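Local atomic coordinates of acetylxylan esterase / glucomannan deacetylase (Cellvibrio japonicus, PDB entry 2W9X), a protein that removes acetyl groups from plant cell wall polysaccharides, hydrolysing the esters of acetylated glucomannan, which it greatly prefers, and of xylan. Residues L68-I80 against R110-F124. Numbering follows the deposited sequence.
Sequences LKFDDDQNIFRLI and RLEKLTETQSTSGRF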
loop_
_atom_site.group_PDB
_atom_site.type_symbol
_atom_site.label_atom_id
_atom_site.label_comp_id
_atom_site.label_asym_id
_atom_site.label_seq_id
_atom_site.Cartn_x
_atom_site.Cartn_y
_atom_site.Cartn_z
ATOM N N LEU B 68 15.798 4.561 -41.161
ATOM C CA LEU B 68 16.161 3.817 -39.976
ATOM C C LEU B 68 17.155 2.741 -40.389
ATOM O O LEU B 68 16.873 1.948 -41.287
ATOM C CB LEU B 68 14.916 3.179 -39.354
ATOM C CG LEU B 68 13.998 3.970 -38.421
ATOM C CD1 LEU B 68 13.261 5.112 -39.112
ATOM C CD2 LEU B 68 12.987 3.006 -37.826
ATOM N N LYS B 69 18.325 2.735 -39.752
ATOM C CA LYS B 69 19.313 1.690 -39.976
ATOM C C LYS B 69 19.135 0.609 -38.927
ATOM O O LYS B 69 19.251 0.872 -37.725
ATOM C CB LYS B 69 20.735 2.246 -39.900
ATOM C CG LYS B 69 21.146 3.165 -41.031
ATOM C CD LYS B 69 22.637 3.451 -40.951
ATOM C CE LYS B 69 23.484 2.426 -41.724
ATOM N NZ LYS B 69 23.597 2.750 -43.178
ATOM N N PHE B 70 18.868 -0.606 -39.391
ATOM C CA PHE B 70 18.641 -1.753 -38.513
ATOM C C PHE B 70 19.776 -2.765 -38.603
ATOM O O PHE B 70 20.404 -2.905 -39.649
ATOM C CB PHE B 70 17.368 -2.490 -38.931
ATOM C CG PHE B 70 16.092 -1.854 -38.468
ATOM C CD1 PHE B 70 15.685 -1.955 -37.134
ATOM C CD2 PHE B 70 15.251 -1.219 -39.382
ATOM C CE1 PHE B 70 14.484 -1.392 -36.718
ATOM C CE2 PHE B 70 14.044 -0.654 -38.976
ATOM C CZ PHE B 70 13.658 -0.739 -37.647
ATOM N N ASP B 71 20.024 -3.470 -37.503
ATOM C CA ASP B 71 20.701 -4.768 -37.530
ATOM C C ASP B 71 19.966 -5.667 -36.542
ATOM O O ASP B 71 20.438 -5.917 -35.421
ATOM C CB ASP B 71 22.193 -4.661 -37.194
ATOM C CG ASP B 71 22.964 -5.954 -37.507
ATOM O OD1 ASP B 71 22.461 -6.798 -38.277
ATOM O OD2 ASP B 71 24.082 -6.133 -36.984
ATOM N N ASP B 72 18.782 -6.116 -36.956
ATOM C CA ASP B 72 17.887 -6.848 -36.076
ATOM C C ASP B 72 16.952 -7.788 -36.858
ATOM O O ASP B 72 15.961 -7.344 -37.458
ATOM C CB ASP B 72 17.077 -5.850 -35.235
ATOM C CG ASP B 72 16.337 -6.506 -34.074
ATOM O OD1 ASP B 72 16.025 -7.713 -34.137
ATOM O OD2 ASP B 72 16.071 -5.792 -33.084
ATOM N N ASP B 73 17.281 -9.081 -36.852
ATOM C CA ASP B 73 16.397 -10.105 -37.414
ATOM C C ASP B 73 15.694 -10.909 -36.310
ATOM O O ASP B 73 15.235 -12.028 -36.540
ATOM C CB ASP B 73 17.175 -11.041 -38.361
ATOM C CG ASP B 73 18.158 -11.954 -37.623
ATOM O OD1 ASP B 73 18.451 -11.707 -36.431
ATOM O OD2 ASP B 73 18.646 -12.924 -38.248
ATOM N N GLN B 74 15.618 -10.329 -35.114
ATOM C CA GLN B 74 15.084 -11.026 -33.947
ATOM C C GLN B 74 13.729 -10.489 -33.508
ATOM O O GLN B 74 12.937 -11.220 -32.945
ATOM C CB GLN B 74 16.069 -10.924 -32.773
ATOM C CG GLN B 74 17.388 -11.672 -32.982
ATOM C CD GLN B 74 17.176 -13.160 -33.112
ATOM O OE1 GLN B 74 16.591 -13.791 -32.240
ATOM N NE2 GLN B 74 17.647 -13.730 -34.208
ATOM N N ASN B 75 13.480 -9.208 -33.764
ATOM C CA ASN B 75 12.289 -8.528 -33.257
ATOM C C ASN B 75 11.276 -8.097 -34.308
ATOM O O ASN B 75 11.618 -7.870 -35.465
ATOM C CB ASN B 75 12.708 -7.292 -32.460
ATOM C CG ASN B 75 13.434 -7.645 -31.197
ATOM O OD1 ASN B 75 14.653 -7.427 -31.077
ATOM N ND2 ASN B 75 12.709 -8.217 -30.247
ATOM N N ILE B 76 10.022 -7.987 -33.877
ATOM C CA ILE B 76 9.025 -7.202 -34.591
ATOM C C ILE B 76 8.994 -5.840 -33.895
ATOM O O ILE B 76 9.108 -5.763 -32.664
ATOM C CB ILE B 76 7.608 -7.853 -34.570
ATOM C CG1 ILE B 76 7.665 -9.335 -34.969
ATOM C CG2 ILE B 76 6.641 -7.080 -35.479
ATOM C CD1 ILE B 76 6.311 -10.095 -34.833
ATOM N N PHE B 77 8.856 -4.779 -34.691
ATOM C CA PHE B 77 8.793 -3.412 -34.192
ATOM C C PHE B 77 7.533 -2.768 -34.709
ATOM O O PHE B 77 6.994 -3.180 -35.731
ATOM C CB PHE B 77 9.955 -2.558 -34.748
ATOM C CG PHE B 77 11.317 -2.998 -34.313
ATOM C CD1 PHE B 77 11.916 -2.434 -33.187
ATOM C CD2 PHE B 77 12.018 -3.952 -35.044
ATOM C CE1 PHE B 77 13.193 -2.829 -32.781
ATOM C CE2 PHE B 77 13.293 -4.348 -34.655
ATOM C CZ PHE B 77 13.882 -3.786 -33.523
ATOM N N ARG B 78 7.085 -1.725 -34.022
ATOM C CA ARG B 78 6.217 -0.763 -34.674
ATOM C C ARG B 78 6.859 0.627 -34.732
ATOM O O ARG B 78 7.656 1.010 -33.853
ATOM C CB ARG B 78 4.794 -0.759 -34.087
ATOM C CG ARG B 78 4.669 -0.191 -32.698
ATOM C CD ARG B 78 3.299 -0.476 -32.090
ATOM N NE ARG B 78 3.182 0.248 -30.821
ATOM C CZ ARG B 78 2.124 0.236 -30.023
ATOM N NH1 ARG B 78 2.150 0.956 -28.911
ATOM N NH2 ARG B 78 1.052 -0.486 -30.327
ATOM N N LEU B 79 6.533 1.349 -35.800
ATOM C CA LEU B 79 7.040 2.694 -36.028
ATOM C C LEU B 79 5.893 3.691 -35.978
ATOM O O LEU B 79 4.913 3.555 -36.701
ATOM C CB LEU B 79 7.771 2.766 -37.374
ATOM C CG LEU B 79 8.394 4.084 -37.847
ATOM C CD1 LEU B 79 9.537 4.485 -36.942
ATOM C CD2 LEU B 79 8.901 3.926 -39.274
ATOM N N ILE B 80 6.027 4.694 -35.117
ATOM C CA ILE B 80 4.977 5.684 -34.935
ATOM C C ILE B 80 5.457 7.065 -35.391
ATOM O O ILE B 80 6.297 7.691 -34.733
ATOM C CB ILE B 80 4.478 5.712 -33.468
ATOM C CG1 ILE B 80 4.077 4.299 -33.014
ATOM C CG2 ILE B 80 3.330 6.704 -33.305
ATOM C CD1 ILE B 80 3.867 4.142 -31.502
ATOM N N ARG B 110 8.703 7.705 -33.239
ATOM C CA ARG B 110 8.933 6.753 -32.146
ATOM C C ARG B 110 8.963 5.320 -32.687
ATOM O O ARG B 110 7.994 4.863 -33.296
ATOM C CB ARG B 110 7.820 6.900 -31.099
ATOM C CG ARG B 110 7.969 6.037 -29.844
ATOM C CD ARG B 110 6.858 6.345 -28.856
ATOM N NE ARG B 110 6.914 5.488 -27.672
ATOM C CZ ARG B 110 7.295 5.885 -26.462
ATOM N NH1 ARG B 110 7.665 7.140 -26.237
ATOM N NH2 ARG B 110 7.290 5.018 -25.459
ATOM N N LEU B 111 10.083 4.629 -32.480
ATOM C CA LEU B 111 10.222 3.225 -32.863
ATOM C C LEU B 111 10.137 2.372 -31.598
ATOM O O LEU B 111 10.824 2.672 -30.608
ATOM C CB LEU B 111 11.568 3.000 -33.567
ATOM C CG LEU B 111 12.085 1.569 -33.777
ATOM C CD1 LEU B 111 11.390 0.880 -34.948
ATOM C CD2 LEU B 111 13.611 1.552 -33.960
ATOM N N GLU B 112 9.300 1.327 -31.618
ATOM C CA GLU B 112 9.127 0.460 -30.437
ATOM C C GLU B 112 9.334 -1.024 -30.731
ATOM O O GLU B 112 8.770 -1.563 -31.677
ATOM C CB GLU B 112 7.726 0.646 -29.815
ATOM C CG GLU B 112 7.418 2.070 -29.336
ATOM C CD GLU B 112 5.997 2.269 -28.844
ATOM O OE1 GLU B 112 5.093 1.448 -29.140
ATOM O OE2 GLU B 112 5.780 3.275 -28.146
ATOM N N LYS B 113 10.127 -1.682 -29.890
ATOM C CA LYS B 113 10.231 -3.144 -29.874
ATOM C C LYS B 113 8.944 -3.745 -29.268
ATOM O O LYS B 113 8.436 -3.264 -28.251
ATOM C CB LYS B 113 11.473 -3.557 -29.080
ATOM C CG LYS B 113 11.669 -5.042 -28.818
ATOM C CD LYS B 113 12.542 -5.187 -27.572
ATOM C CE LYS B 113 13.552 -6.310 -27.667
ATOM N NZ LYS B 113 12.974 -7.635 -27.382
ATOM N N LEU B 114 8.423 -4.785 -29.918
ATOM C CA LEU B 114 7.163 -5.424 -29.513
ATOM C C LEU B 114 7.411 -6.775 -28.869
ATOM O O LEU B 114 6.733 -7.158 -27.931
ATOM C CB LEU B 114 6.282 -5.633 -30.757
ATOM C CG LEU B 114 5.348 -4.540 -31.258
ATOM C CD1 LEU B 114 5.810 -3.149 -30.964
ATOM C CD2 LEU B 114 4.982 -4.727 -32.723
ATOM N N THR B 115 8.393 -7.498 -29.393
ATOM C CA THR B 115 8.576 -8.911 -29.082
ATOM C C THR B 115 9.602 -9.149 -27.963
ATOM O O THR B 115 10.335 -8.239 -27.569
ATOM C CB THR B 115 9.002 -9.679 -30.333
ATOM O OG1 THR B 115 10.046 -8.954 -30.989
ATOM C CG2 THR B 115 7.825 -9.857 -31.302
ATOM N N GLU B 116 9.616 -10.375 -27.444
ATOM C CA GLU B 116 10.536 -10.776 -26.399
ATOM C C GLU B 116 11.637 -11.634 -26.996
ATOM O O GLU B 116 11.366 -12.510 -27.833
ATOM C CB GLU B 116 9.818 -11.570 -25.305
ATOM C CG GLU B 116 10.758 -11.998 -24.179
ATOM C CD GLU B 116 10.078 -12.753 -23.058
ATOM O OE1 GLU B 116 9.098 -13.491 -23.304
ATOM O OE2 GLU B 116 10.548 -12.619 -21.911
ATOM N N THR B 117 12.865 -11.361 -26.554
ATOM C CA THR B 117 14.068 -12.094 -26.935
ATOM C C THR B 117 14.788 -12.508 -25.653
ATOM O O THR B 117 15.450 -11.681 -25.013
ATOM C CB THR B 117 15.033 -11.208 -27.763
ATOM O OG1 THR B 117 15.230 -9.950 -27.091
ATOM C CG2 THR B 117 14.502 -10.954 -29.181
ATOM N N GLN B 118 14.642 -13.773 -25.260
ATOM C CA GLN B 118 15.267 -14.262 -24.017
ATOM C C GLN B 118 16.690 -14.779 -24.199
ATOM O O GLN B 118 17.477 -14.813 -23.249
ATOM C CB GLN B 118 14.391 -15.329 -23.351
ATOM C CG GLN B 118 13.109 -14.751 -22.754
ATOM C CD GLN B 118 12.230 -15.798 -22.103
ATOM O OE1 GLN B 118 11.677 -16.667 -22.779
ATOM N NE2 GLN B 118 12.076 -15.707 -20.785
ATOM N N SER B 119 17.020 -15.177 -25.422
ATOM C CA SER B 119 18.306 -15.813 -25.678
ATOM C C SER B 119 19.104 -15.132 -26.779
ATOM O O SER B 119 20.145 -15.646 -27.196
ATOM C CB SER B 119 18.103 -17.296 -25.987
ATOM O OG SER B 119 17.127 -17.470 -26.997
ATOM N N THR B 120 18.634 -13.971 -27.241
ATOM C CA THR B 120 19.348 -13.209 -28.284
ATOM C C THR B 120 19.250 -11.692 -28.062
ATOM O O THR B 120 18.552 -11.224 -27.152
ATOM C CB THR B 120 18.805 -13.512 -29.698
ATOM O OG1 THR B 120 17.458 -13.045 -29.787
ATOM C CG2 THR B 120 18.857 -15.008 -30.033
ATOM N N SER B 121 19.936 -10.929 -28.907
ATOM C CA SER B 121 19.811 -9.476 -28.881
ATOM C C SER B 121 19.610 -8.910 -30.280
ATOM O O SER B 121 19.724 -9.628 -31.267
ATOM C CB SER B 121 21.020 -8.838 -28.189
ATOM O OG SER B 121 22.219 -9.120 -28.883
ATOM N N GLY B 122 19.282 -7.624 -30.355
ATOM C CA GLY B 122 19.111 -6.931 -31.639
ATOM C C GLY B 122 19.828 -5.596 -31.617
ATOM O O GLY B 122 20.112 -5.062 -30.546
ATOM N N ARG B 123 20.132 -5.053 -32.794
ATOM C CA ARG B 123 20.769 -3.747 -32.864
ATOM C C ARG B 123 19.986 -2.741 -33.708
ATOM O O ARG B 123 19.473 -3.065 -34.787
ATOM C CB ARG B 123 22.213 -3.864 -33.377
ATOM C CG ARG B 123 22.998 -5.053 -32.808
ATOM C CD ARG B 123 24.504 -4.846 -32.874
ATOM N NE ARG B 123 25.038 -4.957 -34.229
ATOM C CZ ARG B 123 25.212 -3.926 -35.054
ATOM N NH1 ARG B 123 24.867 -2.710 -34.659
ATOM N NH2 ARG B 123 25.722 -4.100 -36.276
ATOM N N PHE B 124 19.893 -1.517 -33.191
ATOM C CA PHE B 124 19.409 -0.369 -33.948
ATOM C C PHE B 124 20.593 0.562 -34.183
ATOM O O PHE B 124 21.355 0.851 -33.251
ATOM C CB PHE B 124 18.294 0.346 -33.183
ATOM C CG PHE B 124 17.742 1.565 -33.876
ATOM C CD1 PHE B 124 17.189 1.476 -35.152
ATOM C CD2 PHE B 124 17.725 2.797 -33.224
ATOM C CE1 PHE B 124 16.662 2.606 -35.781
ATOM C CE2 PHE B 124 17.187 3.931 -33.843
ATOM C CZ PHE B 124 16.652 3.830 -35.116
#
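Glu112 OE1 takes two bonds from one guanidinium, 2.8 Å from Arg78 NE and 3.0 Å from Arg78 NH1; arginine suits the place because its flat end can offer both nitrogens to one oxygen lying near its plane. Arg78 CG stands between its backbone N and carbonyl carbon (chi1 70°), and the straight chain beyond it carries NE to the acid. Glu112 OE2 uses its anti lone pair for Arg110 NE and forms a salt bridge with Lys186, so three basic residues share the two oxygens of this buried glutamate, which would probably favour its charged form. In the backbone, strands 76-80 and 110-113 pair antiparallel, Glu112 N giving a nearly straight bond (170°) to Arg78 O.

On the other face, Leu111 CD1 lies 3.7 Å from Phe77 CB and reaches the edge of the Phe70 ring at CZ, 3.9 Å away. Leu111 CD2 lies over one face of the Phe124 ring, toward its rim; a branched leucine thus bridges to the second sheet, where Phe70 and Phe124 are a non-hydrogen-bonded pair. Asp71 OD2 forms a salt bridge with Arg123 NH2 (2.7 Å), the acid over one guanidinium face, the planes 80° apart. Asp72 OD1 accepts from Gln74 N, an Asx turn, and from Asn75 N, where the chain passes between sheets. Apolar side chains therefore hold the facing sides of the two sheets together, while ion pairs occupy their other faces.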